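Local coordinates for uncharacterized SnoaL-like protein (Burkholderia thailandensis E264, PDB 3H3H) that is of unknown function but has a SnoaL-like domain of the NTF2 clan and probably folds round a pocket that could hold a small molecule, at residues R15-A20 against V89-R94; L100-F105 against L117-G122. One frame throughout, in Å; residues are numbered along the deposited sequence.

Contact 1 (R15-A20 against V89-R94); sequences REWIDA and VAIHYR
Trp17 on the helix meets Tyr93 on the strand in an offset edge-to-face pair. The edge of the indole points at one face of the phenol ring. The centroid of the six-membered indole ring is 5.4 Å from the Tyr93 centroid, and the planes stand at 65°. CZ3 of Trp17 lies over the rim of the phenol ring, 3.9 Å from Tyr93 CE1. Further along, Trp17 CH2 comes within 3.7 Å of Tyr93 OH, which sits near the indole plane. Trp17 CG is anti to the backbone N (chi1 -173°), and this carries the indole from the helix to the sheet.

Ile91, two residues before Tyr93, points to the same side of the strand. Its CD1 approaches the benzo part of the indole obliquely, 3.8 Å from Trp17 CE3. Ile18 adds a looser contact, with its CD1 4.2 Å from Tyr93 CB. No hydrogen bond crosses between the segments, so the grip is apolar and aromatic.

The polar atoms of both rings have partners outside the two segments. Trp17 NE1 bonds to Tyr33 OH, and Tyr93 OH bonds to Glu103 OE2. Phe13 and Phe105 also meet the indole, while Phe77 meets the Tyr93 ring.

The axes of 15-20 and 89-94 come within 10.6 Å, crossing at -41°. This is consistent with helix 7-22 packing on the concave side of the sheet, as in the alpha+beta cone of NTF2-like proteins.

Contact 2 (L100-F105 against L117-G122); sequences LALEVF and LAHYAG
His119 has CG anti to its carbonyl carbon (chi1 -56°), and with chi2 at 76° this turns ND1 back onto the facing strand. ND1 donates to Leu102 O at 2.8 Å, with an N-H...O angle of 143°. Leu102 O lies near the imidazole plane, at the ring edge. The other ring nitrogen, NE2, bonds to Ser88 OG of the second subunit, so both ring nitrogens are engaged, which should fix the ring's rotation. Val104 CG2 approaches the same ring obliquely, 4.0 Å from His119 CE1.

The two segments are the arms of an antiparallel beta hairpin, strands 100-107 and 113-121, central in the NTF2-like sheet. Leu100 pairs with Ala121, and Val104 with Leu117, through two backbone bonds each. Leu102 N also donates to His119 O, at 2.9 Å.

On the sheet face opposite His119, Tyr120 brings CE1 obliquely to within 3.7 Å of Ala101 CB. Glu103 points to this face too, and its OE2 passes 4.0 Å from Ala118 CB. That oxygen is also hydrogen-bonded to Tyr93 OH. A water donates to Glu103 OE2 at 2.9 Å and accepts from His119 N at 3.2 Å, tying the carboxylate to the neighbouring strand.

Contact 1 and contact 2 have centres 11 Å apart and share one sheet, in which strands 88-94 and 100-107 are neighbours. Tyr93 OH lies 2.6 Å from Glu103 OE2, a probable hydrogen bond between the two contacts. A probable backbone bond, Tyr93 O to Ala101 N at 2.8 Å, joins the same strands. Trp17 CE2 also packs 3.5 Å from Phe105 CZ. Unidentified ligand, probably from the crystallisation liquor, has its nearest atoms about 3 Å from the Tyr93 side chain and about 2 Å from that of Tyr120, whose OH hydrogen-bonds to it. Whether one molecule reaches both is not established. This is consistent with a pocket, but no natural ligand is known.

Contact 1 (R15-A20 against V89-R94)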
ATOM      1  N   ARG B  15       1.537 -11.813 -10.745  0.50 17.12           N
ATOM      2  CA  ARG B  15       1.361 -12.274 -12.112  0.50 16.82           C
ATOM      3  C   ARG B  15       0.005 -12.957 -12.300  0.50 15.44           C
ATOM      4  O   ARG B  15      -0.642 -12.764 -13.326  0.50 16.43           O
ATOM      5  CB  ARG B  15       2.518 -13.204 -12.522  0.50 18.14           C
ATOM      6  CG  ARG B  15       2.404 -13.787 -13.926  0.50 20.59           C
ATOM      7  CD  ARG B  15       3.193 -13.047 -15.018  0.50 21.55           C
ATOM      8  NE  ARG B  15       3.275 -13.892 -16.195  0.50 27.37           N
ATOM      9  CZ  ARG B  15       4.316 -14.671 -16.484  0.50 21.07           C
ATOM     10  NH1 ARG B  15       4.297 -15.433 -17.569  0.50 32.33           N
ATOM     11  NH2 ARG B  15       5.379 -14.681 -15.692  0.50 25.72           N
ATOM     12  N   GLU B  16      -0.450 -13.733 -11.319  1.00 13.71           N
ATOM     13  CA  GLU B  16      -1.745 -14.390 -11.449  1.00 12.97           C
ATOM     14  C   GLU B  16      -2.847 -13.364 -11.334  1.00 14.09           C
ATOM     15  O   GLU B  16      -3.787 -13.434 -12.095  1.00 14.94           O
ATOM     16  CB  GLU B  16      -1.940 -15.499 -10.415  1.00 15.10           C
ATOM     17  CG  GLU B  16      -0.958 -16.587 -10.576  1.00 12.12           C
ATOM     18  CD  GLU B  16      -1.086 -17.693  -9.522  1.00 18.18           C
ATOM     19  OE1 GLU B  16      -1.804 -17.555  -8.523  1.00 20.78           O
ATOM     20  OE2 GLU B  16      -0.401 -18.704  -9.667  1.00 18.84           O
ATOM     21  N   TRP B  17      -2.728 -12.403 -10.406  1.00 10.98           N
ATOM     22  CA  TRP B  17      -3.791 -11.434 -10.181  1.00 11.97           C
ATOM     23  C   TRP B  17      -3.932 -10.536 -11.396  1.00 14.98           C
ATOM     24  O   TRP B  17      -5.042 -10.304 -11.876  1.00 11.70           O
ATOM     25  CB  TRP B  17      -3.471 -10.561  -8.937  1.00 13.46           C
ATOM     26  CG  TRP B  17      -4.540  -9.672  -8.538  1.00 10.19           C
ATOM     27  CD1 TRP B  17      -5.579  -9.938  -7.677  1.00 11.11           C
ATOM     28  CD2 TRP B  17      -4.620  -8.293  -8.845  1.00 11.64           C
ATOM     29  NE1 TRP B  17      -6.369  -8.820  -7.543  1.00 13.32           N
ATOM     30  CE2 TRP B  17      -5.756  -7.774  -8.178  1.00 13.17           C
ATOM     31  CE3 TRP B  17      -3.857  -7.443  -9.642  1.00 13.36           C
ATOM     32  CZ2 TRP B  17      -6.158  -6.447  -8.314  1.00 13.69           C
ATOM     33  CZ3 TRP B  17      -4.237  -6.099  -9.725  1.00 14.86           C
ATOM     34  CH2 TRP B  17      -5.380  -5.625  -9.095  1.00 14.39           C
ATOM     35  N   ILE B  18      -2.818 -10.022 -11.922  1.00 14.67           N
ATOM     36  CA  ILE B  18      -2.850  -9.201 -13.136  1.00 11.48           C
ATOM     37  C   ILE B  18      -3.432 -10.006 -14.314  1.00 13.75           C
ATOM     38  O   ILE B  18      -4.298  -9.532 -15.039  1.00 13.37           O
ATOM     39  CB  ILE B  18      -1.458  -8.701 -13.488  1.00 11.75           C
ATOM     40  CG1 ILE B  18      -0.978  -7.682 -12.470  1.00 13.06           C
ATOM     41  CG2 ILE B  18      -1.394  -8.098 -14.932  1.00 12.96           C
ATOM     42  CD1 ILE B  18      -1.637  -6.324 -12.558  1.00 11.30           C
ATOM     43  N   ASP B  19      -2.961 -11.219 -14.458  1.00 12.95           N
ATOM     44  CA  ASP B  19      -3.424 -12.050 -15.578  1.00 15.62           C
ATOM     45  C   ASP B  19      -4.895 -12.359 -15.431  1.00 12.45           C
ATOM     46  O   ASP B  19      -5.577 -12.433 -16.446  1.00 16.16           O
ATOM     47  CB  ASP B  19      -2.631 -13.332 -15.669  1.00 15.57           C
ATOM     48  CG  ASP B  19      -1.225 -13.113 -16.226  1.00 15.92           C
ATOM     49  OD1 ASP B  19      -0.889 -11.994 -16.654  1.00 20.82           O
ATOM     50  OD2 ASP B  19      -0.447 -14.066 -16.221  1.00 17.81           O
ATOM     51  N   ALA B  20      -5.393 -12.539 -14.209  1.00 11.91           N
ATOM     52  CA  ALA B  20      -6.801 -12.901 -14.012  1.00 13.63           C
ATOM     53  C   ALA B  20      -7.703 -11.723 -14.412  1.00 13.43           C
ATOM     54  O   ALA B  20      -8.724 -11.895 -15.095  1.00 11.32           O
ATOM     55  CB  ALA B  20      -7.073 -13.314 -12.572  1.00 11.66           C
ATOM     56  N   VAL B  89       1.258  -7.555   0.204  1.00 11.76           N
ATOM     57  CA  VAL B  89       1.912  -7.339  -1.078  1.00 12.69           C
ATOM     58  C   VAL B  89       1.292  -6.077  -1.635  1.00 15.11           C
ATOM     59  O   VAL B  89       0.088  -5.868  -1.522  1.00 13.97           O
ATOM     60  CB  VAL B  89       1.683  -8.528  -2.015  1.00 16.53           C
ATOM     61  CG1 VAL B  89       2.138  -8.261  -3.420  1.00 18.06           C
ATOM     62  CG2 VAL B  89       2.458  -9.762  -1.467  1.00 19.20           C
ATOM     63  N   ALA B  90       2.096  -5.243  -2.258  1.00 11.98           N
ATOM     64  CA  ALA B  90       1.590  -4.041  -2.921  1.00  8.99           C
ATOM     65  C   ALA B  90       1.854  -4.193  -4.377  1.00 13.68           C
ATOM     66  O   ALA B  90       3.004  -4.435  -4.769  1.00 13.62           O
ATOM     67  CB  ALA B  90       2.329  -2.781  -2.425  1.00 11.16           C
ATOM     68  N   ILE B  91       0.801  -4.128  -5.179  1.00 11.57           N
ATOM     69  CA  ILE B  91       0.932  -4.204  -6.617  1.00 10.57           C
ATOM     70  C   ILE B  91       0.733  -2.814  -7.175  1.00 11.40           C
ATOM     71  O   ILE B  91      -0.313  -2.228  -7.001  1.00 12.10           O
ATOM     72  CB  ILE B  91      -0.075  -5.169  -7.265  1.00 13.33           C
ATOM     73  CG1 ILE B  91       0.073  -6.595  -6.664  1.00 11.13           C
ATOM     74  CG2 ILE B  91       0.128  -5.221  -8.835  1.00 14.24           C
ATOM     75  CD1 ILE B  91      -0.898  -7.643  -7.336  1.00 11.72           C
ATOM     76  N   HIS B  92       1.730  -2.339  -7.921  1.00 12.51           N
ATOM     77  CA  HIS B  92       1.693  -1.030  -8.553  1.00 12.60           C
ATOM     78  C   HIS B  92       1.442  -1.347 -10.008  1.00 15.07           C
ATOM     79  O   HIS B  92       2.155  -2.141 -10.626  1.00 11.03           O
ATOM     80  CB  HIS B  92       3.023  -0.330  -8.277  1.00 14.42           C
ATOM     81  CG  HIS B  92       3.162   1.010  -8.900  1.00 16.29           C
ATOM     82  ND1 HIS B  92       2.157   1.953  -8.881  1.00 11.93           N
ATOM     83  CD2 HIS B  92       4.209   1.573  -9.546  1.00 13.46           C
ATOM     84  CE1 HIS B  92       2.580   3.043  -9.504  1.00 16.55           C
ATOM     85  NE2 HIS B  92       3.832   2.854  -9.885  1.00 15.79           N
ATOM     86  N   TYR B  93       0.417  -0.720 -10.555  1.00 11.66           N
ATOM     87  CA  TYR B  93       0.034  -1.016 -11.918  1.00 14.28           C
ATOM     88  C   TYR B  93      -0.679   0.150 -12.528  1.00 13.31           C
ATOM     89  O   TYR B  93      -0.994   1.133 -11.848  1.00 14.02           O
ATOM     90  CB  TYR B  93      -0.864  -2.254 -11.936  1.00 14.40           C
ATOM     91  CG  TYR B  93      -2.214  -2.115 -11.269  1.00 13.53           C
ATOM     92  CD1 TYR B  93      -2.379  -2.339  -9.924  1.00 14.99           C
ATOM     93  CD2 TYR B  93      -3.377  -1.859 -12.014  1.00 11.24           C
ATOM     94  CE1 TYR B  93      -3.618  -2.273  -9.359  1.00 13.42           C
ATOM     95  CE2 TYR B  93      -4.600  -1.796 -11.440  1.00 12.89           C
ATOM     96  CZ  TYR B  93      -4.739  -2.025 -10.115  1.00 13.86           C
ATOM     97  OH  TYR B  93      -6.004  -1.964  -9.539  1.00 14.56           O
ATOM     98  N   ARG B  94      -0.773   0.116 -13.846  1.00 12.36           N
ATOM     99  CA  ARG B  94      -1.536   1.087 -14.573  1.00 12.30           C
ATOM    100  C   ARG B  94      -2.897   0.527 -14.896  1.00 19.00           C
ATOM    101  O   ARG B  94      -2.996  -0.542 -15.503  1.00 18.78           O
ATOM    102  CB  ARG B  94      -0.774   1.464 -15.833  1.00 13.39           C
ATOM    103  CG  ARG B  94      -1.484   2.520 -16.659  1.00 19.64           C
ATOM    104  CD  ARG B  94      -0.503   2.977 -17.738  1.00 24.85           C
ATOM    105  NE  ARG B  94      -1.043   4.063 -18.543  1.00 26.33           N
ATOM    106  CZ  ARG B  94      -1.767   3.904 -19.631  1.00 25.49           C
ATOM    107  NH1 ARG B  94      -2.059   2.698 -20.096  1.00 31.94           N
ATOM    108  NH2 ARG B  94      -2.196   4.982 -20.275  1.00 35.18           N
TER

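Contact 2 (L100-F105 against L117-G122)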
ATOM      1  N   LEU B 100      -2.819   5.601 -12.579  1.00 16.08           N
ATOM      2  CA  LEU B 100      -1.800   4.899 -11.840  1.00 12.26           C
ATOM      3  C   LEU B 100      -2.466   4.339 -10.598  1.00 13.54           C
ATOM      4  O   LEU B 100      -3.260   4.995  -9.941  1.00 14.88           O
ATOM      5  CB  LEU B 100      -0.688   5.826 -11.473  1.00 15.74           C
ATOM      6  CG  LEU B 100       0.685   5.252 -11.196  1.00 25.60           C
ATOM      7  CD1 LEU B 100       1.273   4.437 -12.392  1.00 19.20           C
ATOM      8  CD2 LEU B 100       1.622   6.411 -10.755  1.00 21.40           C
ATOM      9  N   ALA B 101      -2.114   3.104 -10.273  1.00 11.51           N
ATOM     10  CA  ALA B 101      -2.720   2.390  -9.186  1.00 10.61           C
ATOM     11  C   ALA B 101      -1.703   1.711  -8.317  1.00 11.20           C
ATOM     12  O   ALA B 101      -0.634   1.287  -8.727  1.00 13.42           O
ATOM     13  CB  ALA B 101      -3.684   1.297  -9.734  1.00 11.16           C
ATOM     14  N   LEU B 102      -2.103   1.554  -7.073  1.00 12.55           N
ATOM     15  CA  LEU B 102      -1.290   0.886  -6.074  1.00 12.30           C
ATOM     16  C   LEU B 102      -2.261   0.228  -5.096  1.00 13.03           C
ATOM     17  O   LEU B 102      -2.979   0.861  -4.317  1.00 12.86           O
ATOM     18  CB  LEU B 102      -0.380   1.851  -5.345  1.00 13.02           C
ATOM     19  CG  LEU B 102       0.595   1.290  -4.324  1.00 13.46           C
ATOM     20  CD1 LEU B 102       0.015   0.511  -3.138  1.00 12.09           C
ATOM     21  CD2 LEU B 102       1.613   0.349  -5.051  1.00 16.71           C
ATOM     22  N   GLU B 103      -2.322  -1.112  -5.182  1.00 12.55           N
ATOM     23  CA  GLU B 103      -3.250  -1.896  -4.430  1.00 11.85           C
ATOM     24  C   GLU B 103      -2.485  -2.717  -3.431  1.00 11.30           C
ATOM     25  O   GLU B 103      -1.563  -3.433  -3.782  1.00 12.48           O
ATOM     26  CB  GLU B 103      -4.096  -2.764  -5.402  1.00 15.50           C
ATOM     27  CG  GLU B 103      -5.435  -3.159  -4.909  1.00 18.28           C
ATOM     28  CD  GLU B 103      -6.475  -3.154  -6.017  1.00 15.65           C
ATOM     29  OE1 GLU B 103      -7.345  -4.038  -6.014  1.00 21.39           O
ATOM     30  OE2 GLU B 103      -6.385  -2.351  -6.970  1.00 19.63           O
ATOM     31  N   VAL B 104      -2.907  -2.642  -2.173  1.00 10.88           N
ATOM     32  CA  VAL B 104      -2.256  -3.345  -1.101  1.00 12.70           C
ATOM     33  C   VAL B 104      -3.154  -4.519  -0.716  1.00 14.74           C
ATOM     34  O   VAL B 104      -4.379  -4.336  -0.469  1.00 13.04           O
ATOM     35  CB  VAL B 104      -2.078  -2.450   0.099  1.00 14.41           C
ATOM     36  CG1 VAL B 104      -1.423  -3.240   1.211  1.00 14.72           C
ATOM     37  CG2 VAL B 104      -1.168  -1.213  -0.275  1.00 17.26           C
ATOM     38  N   PHE B 105      -2.527  -5.703  -0.624  1.00 13.53           N
ATOM     39  CA  PHE B 105      -3.243  -6.912  -0.309  1.00 13.68           C
ATOM     40  C   PHE B 105      -2.685  -7.539   0.927  1.00 10.68           C
ATOM     41  O   PHE B 105      -1.489  -7.879   0.996  1.00 13.32           O
ATOM     42  CB  PHE B 105      -3.081  -7.914  -1.435  1.00 13.54           C
ATOM     43  CG  PHE B 105      -3.476  -7.395  -2.795  1.00 13.94           C
ATOM     44  CD1 PHE B 105      -2.576  -6.705  -3.612  1.00 12.83           C
ATOM     45  CD2 PHE B 105      -4.742  -7.634  -3.305  1.00 14.15           C
ATOM     46  CE1 PHE B 105      -2.956  -6.245  -4.837  1.00 12.37           C
ATOM     47  CE2 PHE B 105      -5.123  -7.170  -4.567  1.00 13.87           C
ATOM     48  CZ  PHE B 105      -4.243  -6.479  -5.335  1.00 13.86           C
ATOM     49  N   LEU B 117      -6.733  -2.739  -0.310  1.00 12.01           N
ATOM     50  CA  LEU B 117      -6.990  -1.280  -0.320  1.00 12.21           C
ATOM     51  C   LEU B 117      -6.400  -0.745  -1.619  1.00 13.31           C
ATOM     52  O   LEU B 117      -5.239  -0.963  -1.915  1.00 13.29           O
ATOM     53  CB  LEU B 117      -6.269  -0.593   0.824  1.00 13.44           C
ATOM     54  CG  LEU B 117      -6.494  -1.084   2.224  1.00 23.06           C
ATOM     55  CD1 LEU B 117      -5.654  -2.364   2.490  1.00 20.14           C
ATOM     56  CD2 LEU B 117      -6.086   0.071   3.169  1.00 27.04           C
ATOM     57  N   ALA B 118      -7.221  -0.023  -2.380  1.00 10.60           N
ATOM     58  CA  ALA B 118      -6.839   0.541  -3.638  1.00 12.95           C
ATOM     59  C   ALA B 118      -6.412   2.009  -3.432  1.00 12.44           C
ATOM     60  O   ALA B 118      -6.987   2.737  -2.598  1.00 14.21           O
ATOM     61  CB  ALA B 118      -7.986   0.449  -4.604  1.00 13.77           C
ATOM     62  N   HIS B 119      -5.461   2.452  -4.247  1.00 11.91           N
ATOM     63  CA  HIS B 119      -4.969   3.806  -4.241  1.00 11.15           C
ATOM     64  C   HIS B 119      -4.748   4.184  -5.672  1.00 12.69           C
ATOM     65  O   HIS B 119      -4.304   3.354  -6.478  1.00 11.38           O
ATOM     66  CB  HIS B 119      -3.616   3.928  -3.552  1.00 11.52           C
ATOM     67  CG  HIS B 119      -3.575   3.413  -2.153  1.00 10.76           C
ATOM     68  ND1 HIS B 119      -3.546   2.063  -1.858  1.00 12.57           N
ATOM     69  CD2 HIS B 119      -3.484   4.073  -0.971  1.00 14.43           C
ATOM     70  CE1 HIS B 119      -3.570   1.927  -0.532  1.00 16.30           C
ATOM     71  NE2 HIS B 119      -3.472   3.132   0.025  1.00 13.44           N
ATOM     72  N   TYR B 120      -5.040   5.443  -6.012  1.00 10.19           N
ATOM     73  CA  TYR B 120      -4.858   5.922  -7.385  1.00  9.82           C
ATOM     74  C   TYR B 120      -4.272   7.301  -7.486  1.00 12.97           C
ATOM     75  O   TYR B 120      -4.322   8.092  -6.538  1.00 11.37           O
ATOM     76  CB  TYR B 120      -6.254   5.994  -8.038  1.00 13.08           C
ATOM     77  CG  TYR B 120      -6.923   4.679  -8.161  1.00 11.02           C
ATOM     78  CD1 TYR B 120      -6.527   3.799  -9.164  1.00 14.51           C
ATOM     79  CD2 TYR B 120      -7.922   4.271  -7.298  1.00 12.44           C
ATOM     80  CE1 TYR B 120      -7.079   2.611  -9.294  1.00 18.45           C
ATOM     81  CE2 TYR B 120      -8.497   3.026  -7.442  1.00 14.13           C
ATOM     82  CZ  TYR B 120      -8.075   2.232  -8.445  1.00 18.32           C
ATOM     83  OH  TYR B 120      -8.622   1.007  -8.593  1.00 17.46           O
ATOM     84  N   ALA B 121      -3.702   7.583  -8.667  1.00 15.87           N
ATOM     85  CA  ALA B 121      -3.323   8.926  -9.063  1.00 20.29           C
ATOM     86  C   ALA B 121      -3.494   9.076 -10.586  1.00 21.43           C
ATOM     87  O   ALA B 121      -3.621   8.083 -11.346  1.00 24.73           O
ATOM     88  CB  ALA B 121      -1.919   9.170  -8.688  1.00 18.28           C
ATOM     89  N   GLY B 122      -3.490  10.317 -11.029  1.00 25.69           N
ATOM     90  CA  GLY B 122      -3.391  10.642 -12.436  1.00 27.72           C
ATOM     91  C   GLY B 122      -4.757  10.667 -13.035  1.00 32.31           C
ATOM     92  O   GLY B 122      -4.892  10.617 -14.276  1.00 35.63           O
ATOM     93  OXT GLY B 122      -5.734  10.749 -12.272  1.00 34.22           O
TER
HETATM   94  O   HOH W   1      -5.326   0.316  -6.625  1.00 18.29           O